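Local coordinates for uncharacterized protein (Pyrococcus furiosus, PDB 4XM2), which probably acts as a zinc-dependent deacetylase that removes acetyl groups from N-acetylated sugars, at residues I35-H40 against D134-P139; P39-C44 against Y64-D69. All blocks are in the same frame, centred on the assembly; numbering follows the deposited sequence.

Contact 1: residues I35-H40 against D134-P139. With ZN (zinc ion), chain J.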
ATOM      1  N   ILE D  35     -17.665   7.563 -23.874  1.00 40.91           N
ATOM      2  CA  ILE D  35     -17.670   6.943 -22.565  1.00 39.74           C
ATOM      3  C   ILE D  35     -17.991   7.939 -21.461  1.00 38.80           C
ATOM      4  O   ILE D  35     -17.392   9.019 -21.369  1.00 37.66           O
ATOM      5  CB  ILE D  35     -16.388   6.172 -22.311  1.00 40.81           C
ATOM      6  CG1 ILE D  35     -16.248   5.086 -23.400  1.00 40.91           C
ATOM      7  CG2 ILE D  35     -16.424   5.563 -20.899  1.00 39.03           C
ATOM      8  CD1 ILE D  35     -14.980   4.187 -23.295  1.00 38.67           C
ATOM      9  N   CYS D  36     -19.005   7.567 -20.678  1.00 38.10           N
ATOM     10  CA  CYS D  36     -19.364   8.250 -19.472  1.00 37.93           C
ATOM     11  C   CYS D  36     -18.852   7.440 -18.275  1.00 36.33           C
ATOM     12  O   CYS D  36     -19.345   6.366 -18.002  1.00 35.90           O
ATOM     13  CB  CYS D  36     -20.888   8.472 -19.441  1.00 39.14           C
ATOM     14  SG  CYS D  36     -21.511   9.432 -20.930  1.00 44.01           S
ATOM     15  N   ILE D  37     -17.830   7.949 -17.586  1.00 35.13           N
ATOM     16  CA  ILE D  37     -17.254   7.263 -16.402  1.00 33.93           C
ATOM     17  C   ILE D  37     -17.975   7.770 -15.151  1.00 34.07           C
ATOM     18  O   ILE D  37     -17.978   8.966 -14.937  1.00 34.85           O
ATOM     19  CB  ILE D  37     -15.716   7.551 -16.315  1.00 34.17           C
ATOM     20  CG1 ILE D  37     -15.033   6.977 -17.565  1.00 34.18           C
ATOM     21  CG2 ILE D  37     -15.153   6.983 -15.093  1.00 32.71           C
ATOM     22  CD1 ILE D  37     -13.569   7.289 -17.755  1.00 34.96           C
ATOM     23  N   GLU D  38     -18.627   6.895 -14.367  1.00 32.72           N
ATOM     24  CA  GLU D  38     -19.292   7.317 -13.148  1.00 33.72           C
ATOM     25  C   GLU D  38     -18.685   6.675 -11.912  1.00 33.79           C
ATOM     26  O   GLU D  38     -18.244   5.519 -11.975  1.00 35.92           O
ATOM     27  CB  GLU D  38     -20.823   7.084 -13.172  1.00 33.35           C
ATOM     28  CG  GLU D  38     -21.247   5.676 -13.489  1.00 34.24           C
ATOM     29  CD  GLU D  38     -22.751   5.474 -13.405  1.00 37.61           C
ATOM     30  OE1 GLU D  38     -23.491   6.475 -13.315  1.00 40.40           O
ATOM     31  OE2 GLU D  38     -23.198   4.306 -13.416  1.00 37.14           O
ATOM     32  N   PRO D  39     -18.636   7.410 -10.786  1.00 33.93           N
ATOM     33  CA  PRO D  39     -18.096   6.821  -9.507  1.00 33.93           C
ATOM     34  C   PRO D  39     -19.014   5.778  -8.885  1.00 34.67           C
ATOM     35  O   PRO D  39     -18.532   4.785  -8.334  1.00 34.03           O
ATOM     36  CB  PRO D  39     -17.983   8.017  -8.580  1.00 33.71           C
ATOM     37  CG  PRO D  39     -18.020   9.264  -9.535  1.00 33.72           C
ATOM     38  CD  PRO D  39     -18.814   8.876 -10.716  1.00 33.00           C
ATOM     39  N   HIS D  40     -20.330   6.011  -8.962  1.00 35.39           N
ATOM     40  CA  HIS D  40     -21.334   5.094  -8.396  1.00 36.00           C
ATOM     41  C   HIS D  40     -22.446   4.899  -9.412  1.00 36.01           C
ATOM     42  O   HIS D  40     -22.549   5.683 -10.334  1.00 35.49           O
ATOM     43  CB  HIS D  40     -21.961   5.676  -7.116  1.00 35.90           C
ATOM     44  CG  HIS D  40     -20.961   6.004  -6.063  1.00 38.90           C
ATOM     45  ND1 HIS D  40     -20.594   7.299  -5.772  1.00 37.97           N
ATOM     46  CD2 HIS D  40     -20.171   5.202  -5.298  1.00 39.13           C
ATOM     47  CE1 HIS D  40     -19.653   7.281  -4.835  1.00 39.90           C
ATOM     48  NE2 HIS D  40     -19.371   6.020  -4.543  1.00 38.28           N
ATOM     49  N   ASP D 134     -14.529   8.449 -29.117  1.00 43.91           N
ATOM     50  CA  ASP D 134     -14.166   9.775 -29.542  1.00 43.99           C
ATOM     51  C   ASP D 134     -14.174  10.653 -28.319  1.00 42.53           C
ATOM     52  O   ASP D 134     -13.330  11.517 -28.196  1.00 43.13           O
ATOM     53  CB  ASP D 134     -15.219  10.365 -30.506  1.00 45.74           C
ATOM     54  CG  ASP D 134     -15.600   9.405 -31.608  1.00 49.71           C
ATOM     55  OD1 ASP D 134     -14.726   9.146 -32.467  1.00 53.30           O
ATOM     56  OD2 ASP D 134     -16.753   8.880 -31.574  1.00 53.61           O
ATOM     57  N   GLY D 135     -15.160  10.442 -27.444  1.00 41.22           N
ATOM     58  CA  GLY D 135     -15.358  11.255 -26.254  1.00 40.53           C
ATOM     59  C   GLY D 135     -15.348  10.545 -24.893  1.00 39.68           C
ATOM     60  O   GLY D 135     -16.026   9.522 -24.720  1.00 39.71           O
ATOM     61  N   VAL D 136     -14.627  11.117 -23.913  1.00 37.67           N
ATOM     62  CA  VAL D 136     -14.765  10.629 -22.518  1.00 35.39           C
ATOM     63  C   VAL D 136     -15.425  11.678 -21.558  1.00 35.19           C
ATOM     64  O   VAL D 136     -15.025  12.826 -21.516  1.00 33.52           O
ATOM     65  CB  VAL D 136     -13.384  10.129 -21.972  1.00 34.50           C
ATOM     66  CG1 VAL D 136     -13.496   9.790 -20.535  1.00 33.77           C
ATOM     67  CG2 VAL D 136     -12.913   8.897 -22.735  1.00 32.46           C
ATOM     68  N   PHE D 137     -16.423  11.253 -20.785  1.00 35.62           N
ATOM     69  CA  PHE D 137     -17.020  12.078 -19.758  1.00 36.13           C
ATOM     70  C   PHE D 137     -16.688  11.564 -18.343  1.00 36.70           C
ATOM     71  O   PHE D 137     -16.767  10.336 -18.065  1.00 37.03           O
ATOM     72  CB  PHE D 137     -18.548  12.126 -19.938  1.00 37.59           C
ATOM     73  CG  PHE D 137     -19.004  12.916 -21.159  1.00 38.85           C
ATOM     74  CD1 PHE D 137     -19.369  14.241 -21.044  1.00 39.90           C
ATOM     75  CD2 PHE D 137     -19.040  12.315 -22.427  1.00 39.73           C
ATOM     76  CE1 PHE D 137     -19.764  14.960 -22.151  1.00 41.83           C
ATOM     77  CE2 PHE D 137     -19.427  13.026 -23.546  1.00 41.69           C
ATOM     78  CZ  PHE D 137     -19.811  14.355 -23.410  1.00 41.79           C
ATOM     79  N   ALA D 138     -16.386  12.517 -17.445  1.00 35.39           N
ATOM     80  CA  ALA D 138     -16.003  12.222 -16.040  1.00 34.42           C
ATOM     81  C   ALA D 138     -16.181  13.417 -15.100  1.00 32.36           C
ATOM     82  O   ALA D 138     -16.107  14.541 -15.559  1.00 31.92           O
ATOM     83  CB  ALA D 138     -14.521  11.759 -15.989  1.00 33.49           C
ATOM     84  N   PRO D 139     -16.334  13.165 -13.779  1.00 31.61           N
ATOM     85  CA  PRO D 139     -16.432  14.255 -12.778  1.00 31.30           C
ATOM     86  C   PRO D 139     -15.215  15.139 -12.756  1.00 31.25           C
ATOM     87  O   PRO D 139     -14.138  14.667 -13.038  1.00 31.63           O
ATOM     88  CB  PRO D 139     -16.561  13.504 -11.460  1.00 31.42           C
ATOM     89  CG  PRO D 139     -17.107  12.151 -11.865  1.00 31.04           C
ATOM     90  CD  PRO D 139     -16.469  11.845 -13.143  1.00 29.70           C
TER
HETATM   91 ZN    ZN J 301     -21.524   9.142  -6.475  1.00 47.19          ZN
HETATM   92  O   HOH W   1     -23.848   8.860  -6.233  1.00 39.72           O
HETATM   93  O   HOH W   2     -22.380   9.514  -4.580  1.00 49.82           O

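Contact 2: residues P39-C44 against Y64-D69. With ZN (zinc ion), chain J.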
ATOM      1  N   PRO D  39     -18.636   7.410 -10.786  1.00 33.93           N
ATOM      2  CA  PRO D  39     -18.096   6.821  -9.507  1.00 33.93           C
ATOM      3  C   PRO D  39     -19.014   5.778  -8.885  1.00 34.67           C
ATOM      4  O   PRO D  39     -18.532   4.785  -8.334  1.00 34.03           O
ATOM      5  CB  PRO D  39     -17.983   8.017  -8.580  1.00 33.71           C
ATOM      6  CG  PRO D  39     -18.020   9.264  -9.535  1.00 33.72           C
ATOM      7  CD  PRO D  39     -18.814   8.876 -10.716  1.00 33.00           C
ATOM      8  N   HIS D  40     -20.330   6.011  -8.962  1.00 35.39           N
ATOM      9  CA  HIS D  40     -21.334   5.094  -8.396  1.00 36.00           C
ATOM     10  C   HIS D  40     -22.446   4.899  -9.412  1.00 36.01           C
ATOM     11  O   HIS D  40     -22.549   5.683 -10.334  1.00 35.49           O
ATOM     12  CB  HIS D  40     -21.961   5.676  -7.116  1.00 35.90           C
ATOM     13  CG  HIS D  40     -20.961   6.004  -6.063  1.00 38.90           C
ATOM     14  ND1 HIS D  40     -20.594   7.299  -5.772  1.00 37.97           N
ATOM     15  CD2 HIS D  40     -20.171   5.202  -5.298  1.00 39.13           C
ATOM     16  CE1 HIS D  40     -19.653   7.281  -4.835  1.00 39.90           C
ATOM     17  NE2 HIS D  40     -19.371   6.020  -4.543  1.00 38.28           N
ATOM     18  N   PRO D  41     -23.285   3.869  -9.217  1.00 35.59           N
ATOM     19  CA  PRO D  41     -24.572   3.753  -9.908  1.00 36.80           C
ATOM     20  C   PRO D  41     -25.465   4.933  -9.590  1.00 36.97           C
ATOM     21  O   PRO D  41     -25.878   5.096  -8.420  1.00 37.44           O
ATOM     22  CB  PRO D  41     -25.211   2.491  -9.300  1.00 37.39           C
ATOM     23  CG  PRO D  41     -24.027   1.713  -8.693  1.00 35.81           C
ATOM     24  CD  PRO D  41     -23.058   2.775  -8.262  1.00 35.35           C
ATOM     25  N   ASP D  42     -25.766   5.724 -10.622  1.00 36.98           N
ATOM     26  CA  ASP D  42     -26.600   6.923 -10.528  1.00 37.78           C
ATOM     27  C   ASP D  42     -25.890   8.222 -10.856  1.00 38.39           C
ATOM     28  O   ASP D  42     -26.560   9.226 -11.078  1.00 38.91           O
ATOM     29  CB  ASP D  42     -27.432   7.019  -9.216  1.00 38.20           C
ATOM     30  CG  ASP D  42     -26.637   7.628  -7.993  1.00 41.12           C
ATOM     31  OD1 ASP D  42     -25.540   8.198  -8.167  1.00 41.11           O
ATOM     32  OD2 ASP D  42     -27.158   7.531  -6.840  1.00 40.97           O
ATOM     33  N   ASP D  43     -24.559   8.234 -10.959  1.00 38.12           N
ATOM     34  CA  ASP D  43     -23.922   9.544 -11.217  1.00 39.46           C
ATOM     35  C   ASP D  43     -24.049  10.064 -12.625  1.00 39.39           C
ATOM     36  O   ASP D  43     -24.328  11.247 -12.800  1.00 38.61           O
ATOM     37  CB  ASP D  43     -22.475   9.638 -10.737  1.00 39.29           C
ATOM     38  CG  ASP D  43     -22.394   9.584  -9.260  1.00 41.50           C
ATOM     39  OD1 ASP D  43     -22.846  10.548  -8.616  1.00 41.34           O
ATOM     40  OD2 ASP D  43     -21.908   8.549  -8.752  1.00 46.66           O
ATOM     41  N   CYS D  44     -23.874   9.193 -13.616  1.00 39.36           N
ATOM     42  CA  CYS D  44     -24.106   9.579 -15.012  1.00 41.04           C
ATOM     43  C   CYS D  44     -25.478  10.270 -15.231  1.00 39.64           C
ATOM     44  O   CYS D  44     -25.577  11.356 -15.821  1.00 40.42           O
ATOM     45  CB  CYS D  44     -23.908   8.374 -15.946  1.00 40.70           C
ATOM     46  SG  CYS D  44     -22.165   8.091 -16.260  1.00 48.35           S
ATOM     47  N   TYR D  64     -21.387   3.415 -20.527  1.00 38.55           N
ATOM     48  CA  TYR D  64     -21.014   3.662 -19.139  1.00 37.69           C
ATOM     49  C   TYR D  64     -19.799   2.823 -18.714  1.00 37.15           C
ATOM     50  O   TYR D  64     -19.670   1.643 -19.102  1.00 36.29           O
ATOM     51  CB  TYR D  64     -22.188   3.328 -18.187  1.00 39.04           C
ATOM     52  CG  TYR D  64     -23.336   4.346 -18.162  1.00 37.31           C
ATOM     53  CD1 TYR D  64     -23.330   5.452 -18.999  1.00 34.77           C
ATOM     54  CD2 TYR D  64     -24.423   4.168 -17.320  1.00 35.33           C
ATOM     55  CE1 TYR D  64     -24.385   6.360 -18.989  1.00 35.43           C
ATOM     56  CE2 TYR D  64     -25.483   5.065 -17.309  1.00 36.09           C
ATOM     57  CZ  TYR D  64     -25.456   6.148 -18.176  1.00 35.37           C
ATOM     58  OH  TYR D  64     -26.466   7.063 -18.188  1.00 37.90           O
ATOM     59  N   ILE D  65     -18.916   3.423 -17.907  1.00 34.91           N
ATOM     60  CA  ILE D  65     -18.063   2.643 -16.969  1.00 32.10           C
ATOM     61  C   ILE D  65     -18.501   3.106 -15.548  1.00 31.80           C
ATOM     62  O   ILE D  65     -18.490   4.305 -15.237  1.00 32.93           O
ATOM     63  CB  ILE D  65     -16.534   2.875 -17.128  1.00 31.04           C
ATOM     64  CG1 ILE D  65     -16.038   2.463 -18.490  1.00 28.52           C
ATOM     65  CG2 ILE D  65     -15.746   2.105 -16.000  1.00 32.61           C
ATOM     66  CD1 ILE D  65     -14.740   3.169 -18.919  1.00 22.18           C
ATOM     67  N   CYS D  66     -18.926   2.176 -14.724  1.00 29.98           N
ATOM     68  CA  CYS D  66     -19.252   2.456 -13.350  1.00 30.13           C
ATOM     69  C   CYS D  66     -18.117   1.945 -12.422  1.00 28.82           C
ATOM     70  O   CYS D  66     -17.821   0.752 -12.407  1.00 28.33           O
ATOM     71  CB  CYS D  66     -20.578   1.820 -12.963  1.00 28.84           C
ATOM     72  SG  CYS D  66     -21.034   2.495 -11.345  1.00 34.85           S
ATOM     73  N   MET D  67     -17.458   2.875 -11.735  1.00 28.72           N
ATOM     74  CA  MET D  67     -16.196   2.612 -10.954  1.00 29.11           C
ATOM     75  C   MET D  67     -16.441   1.691  -9.800  1.00 28.85           C
ATOM     76  O   MET D  67     -15.671   0.750  -9.603  1.00 28.83           O
ATOM     77  CB  MET D  67     -15.561   3.896 -10.428  1.00 27.67           C
ATOM     78  CG  MET D  67     -15.185   4.866 -11.532  1.00 26.29           C
ATOM     79  SD  MET D  67     -14.088   4.232 -12.802  1.00 34.17           S
ATOM     80  CE  MET D  67     -12.606   3.701 -11.897  1.00 28.43           C
ATOM     81  N   THR D  68     -17.554   1.912  -9.111  1.00 30.09           N
ATOM     82  CA  THR D  68     -17.899   1.121  -7.937  1.00 31.37           C
ATOM     83  C   THR D  68     -19.224   0.376  -8.008  1.00 33.59           C
ATOM     84  O   THR D  68     -20.020   0.518  -8.951  1.00 35.09           O
ATOM     85  CB  THR D  68     -17.827   1.956  -6.596  1.00 31.97           C
ATOM     86  OG1 THR D  68     -18.888   2.909  -6.527  1.00 28.55           O
ATOM     87  CG2 THR D  68     -16.447   2.672  -6.426  1.00 28.86           C
ATOM     88  N   ASP D  69     -19.480  -0.420  -6.976  1.00 34.75           N
ATOM     89  CA  ASP D  69     -20.701  -1.194  -6.888  1.00 34.41           C
ATOM     90  C   ASP D  69     -21.758  -0.506  -6.048  1.00 34.71           C
ATOM     91  O   ASP D  69     -22.897  -1.005  -5.974  1.00 35.36           O
ATOM     92  CB  ASP D  69     -20.393  -2.538  -6.281  1.00 33.82           C
ATOM     93  CG  ASP D  69     -19.758  -2.425  -4.893  1.00 36.82           C
ATOM     94  OD1 ASP D  69     -19.851  -1.338  -4.221  1.00 31.10           O
ATOM     95  OD2 ASP D  69     -19.236  -3.471  -4.444  1.00 40.70           O
TER
HETATM   96 ZN    ZN J 301     -21.524   9.142  -6.475  1.00 47.19          ZN
HETATM   97  O   HOH W   1     -23.848   8.860  -6.233  1.00 39.72           O
HETATM   98  O   HOH W   2     -22.380   9.514  -4.580  1.00 49.82           O

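Contact 1: residues I35-H40 against D134-P139
I35 grips the strand 135-139 through both of its backbone polar groups: its N donates to G135 O at 2.7 Å, and its O receives F137 N at 2.5 Å. The zigzag continues when I37 N donates to F137 O, again at 2.7 Å, so the N and O of F137 are both spent on this neighbour. V136 lies between the first two bonds, and its CA approaches I35 O at 3.3 Å in a CA-H...O contact that gives this oxygen a second, weaker partner. C36 and E38, alternating with the isoleucines, turn their backbone groups to strand 61-68 on the far side, where I63, I65 and M67 satisfy them. I37 O is taken by the hydroxyl of Y190.

The two strands run parallel, 18° apart in direction, and are first and fourth along the chain but neighbours in a sheet of order 3-2-1-4-5, at the point where the strand order changes direction. A Rossmann-like fold commonly places its active site at the C-terminal end of such a pair. Here the chain leaves the first strand into H40, whose ND1 binds the zinc at 2.2 Å while NE2 is held by D150.

Side chains pack on both faces of the pair. I37 CD1 reaches V136 CG1 at 3.7 Å, carried there by an extended chain (chi2 173°), and on the other face C36 SG sits obliquely beside the F137 ring, 4.9 Å from its centroid and 46° off the normal. I35 O lies at the edge of that ring, close to its plane, while F28 meets it edge-to-face. Beyond the last backbone bond the prolines take over, P39 CG touching P139 CG at 3.8 Å.

Contact 2: residues P39-C44 against Y64-D69
The Y64 ring carries C44 on one face: C44 CB stands 3.5 Å above the plane, displaced toward the hydroxyl-bearing rim, and C44 SG lies over the same face, 18° off the normal, in a sulfur-aromatic contact. An alanine in place of this tyrosine is likely to open a gap against C44, leaving its CB and SG without the ring face they rest on. The H40 ring lies alongside T68, whose OG1 comes obliquely to within 2.9 Å of H40 CD2; H148 meets the same ring edge-to-face.

T68 OG1 donates to P39 O, 2.6 Å away and in the carbonyl plane, from a position between its own backbone N and carbonyl carbon (chi1 71°). T68 N adds a weak bond to that oxygen, so one residue grips P39 O twice. C66 SG fits under the turn, 3.7 Å from P41 CD.

D43 OD2 has two tasks, binding the zinc at 2.4 Å and accepting H40 N at 3.0 Å. This bond ties the two zinc ligands of the His-Pro-Asp-Asp motif together, and a zinc-bound water donates to D42 OD1 and D43 OD1. H151 completes the site from helix 149-164. The turn packs against the C-terminal end of strand 61-68, itself placed between strands 33-38 and 103-109 in the sheet, just where helix 43-57 begins its beta-alpha-beta crossover.

In the fold
From the N terminus, the chain enters the sheet along strand 33-38, turns through residues 39-42 and climbs helix 43-57 before returning in strand 61-68. Contact 2 closes this short excursion, the first beta-alpha-beta unit. Contact 1 closes a far longer one, through strand 103-109 and helix 118-131 to strand 135-139, and contact 2 nests inside it. Both start from the same region and share P39 and H40. In the sheet, strand 33-38 has 61-68 on one side and 135-139 on the other. E38 joins the two contacts, its OE1 lying 2.8 Å from C44 N in a probable hydrogen bond. Together they unite the central strands with the zinc site at their C-terminal ends.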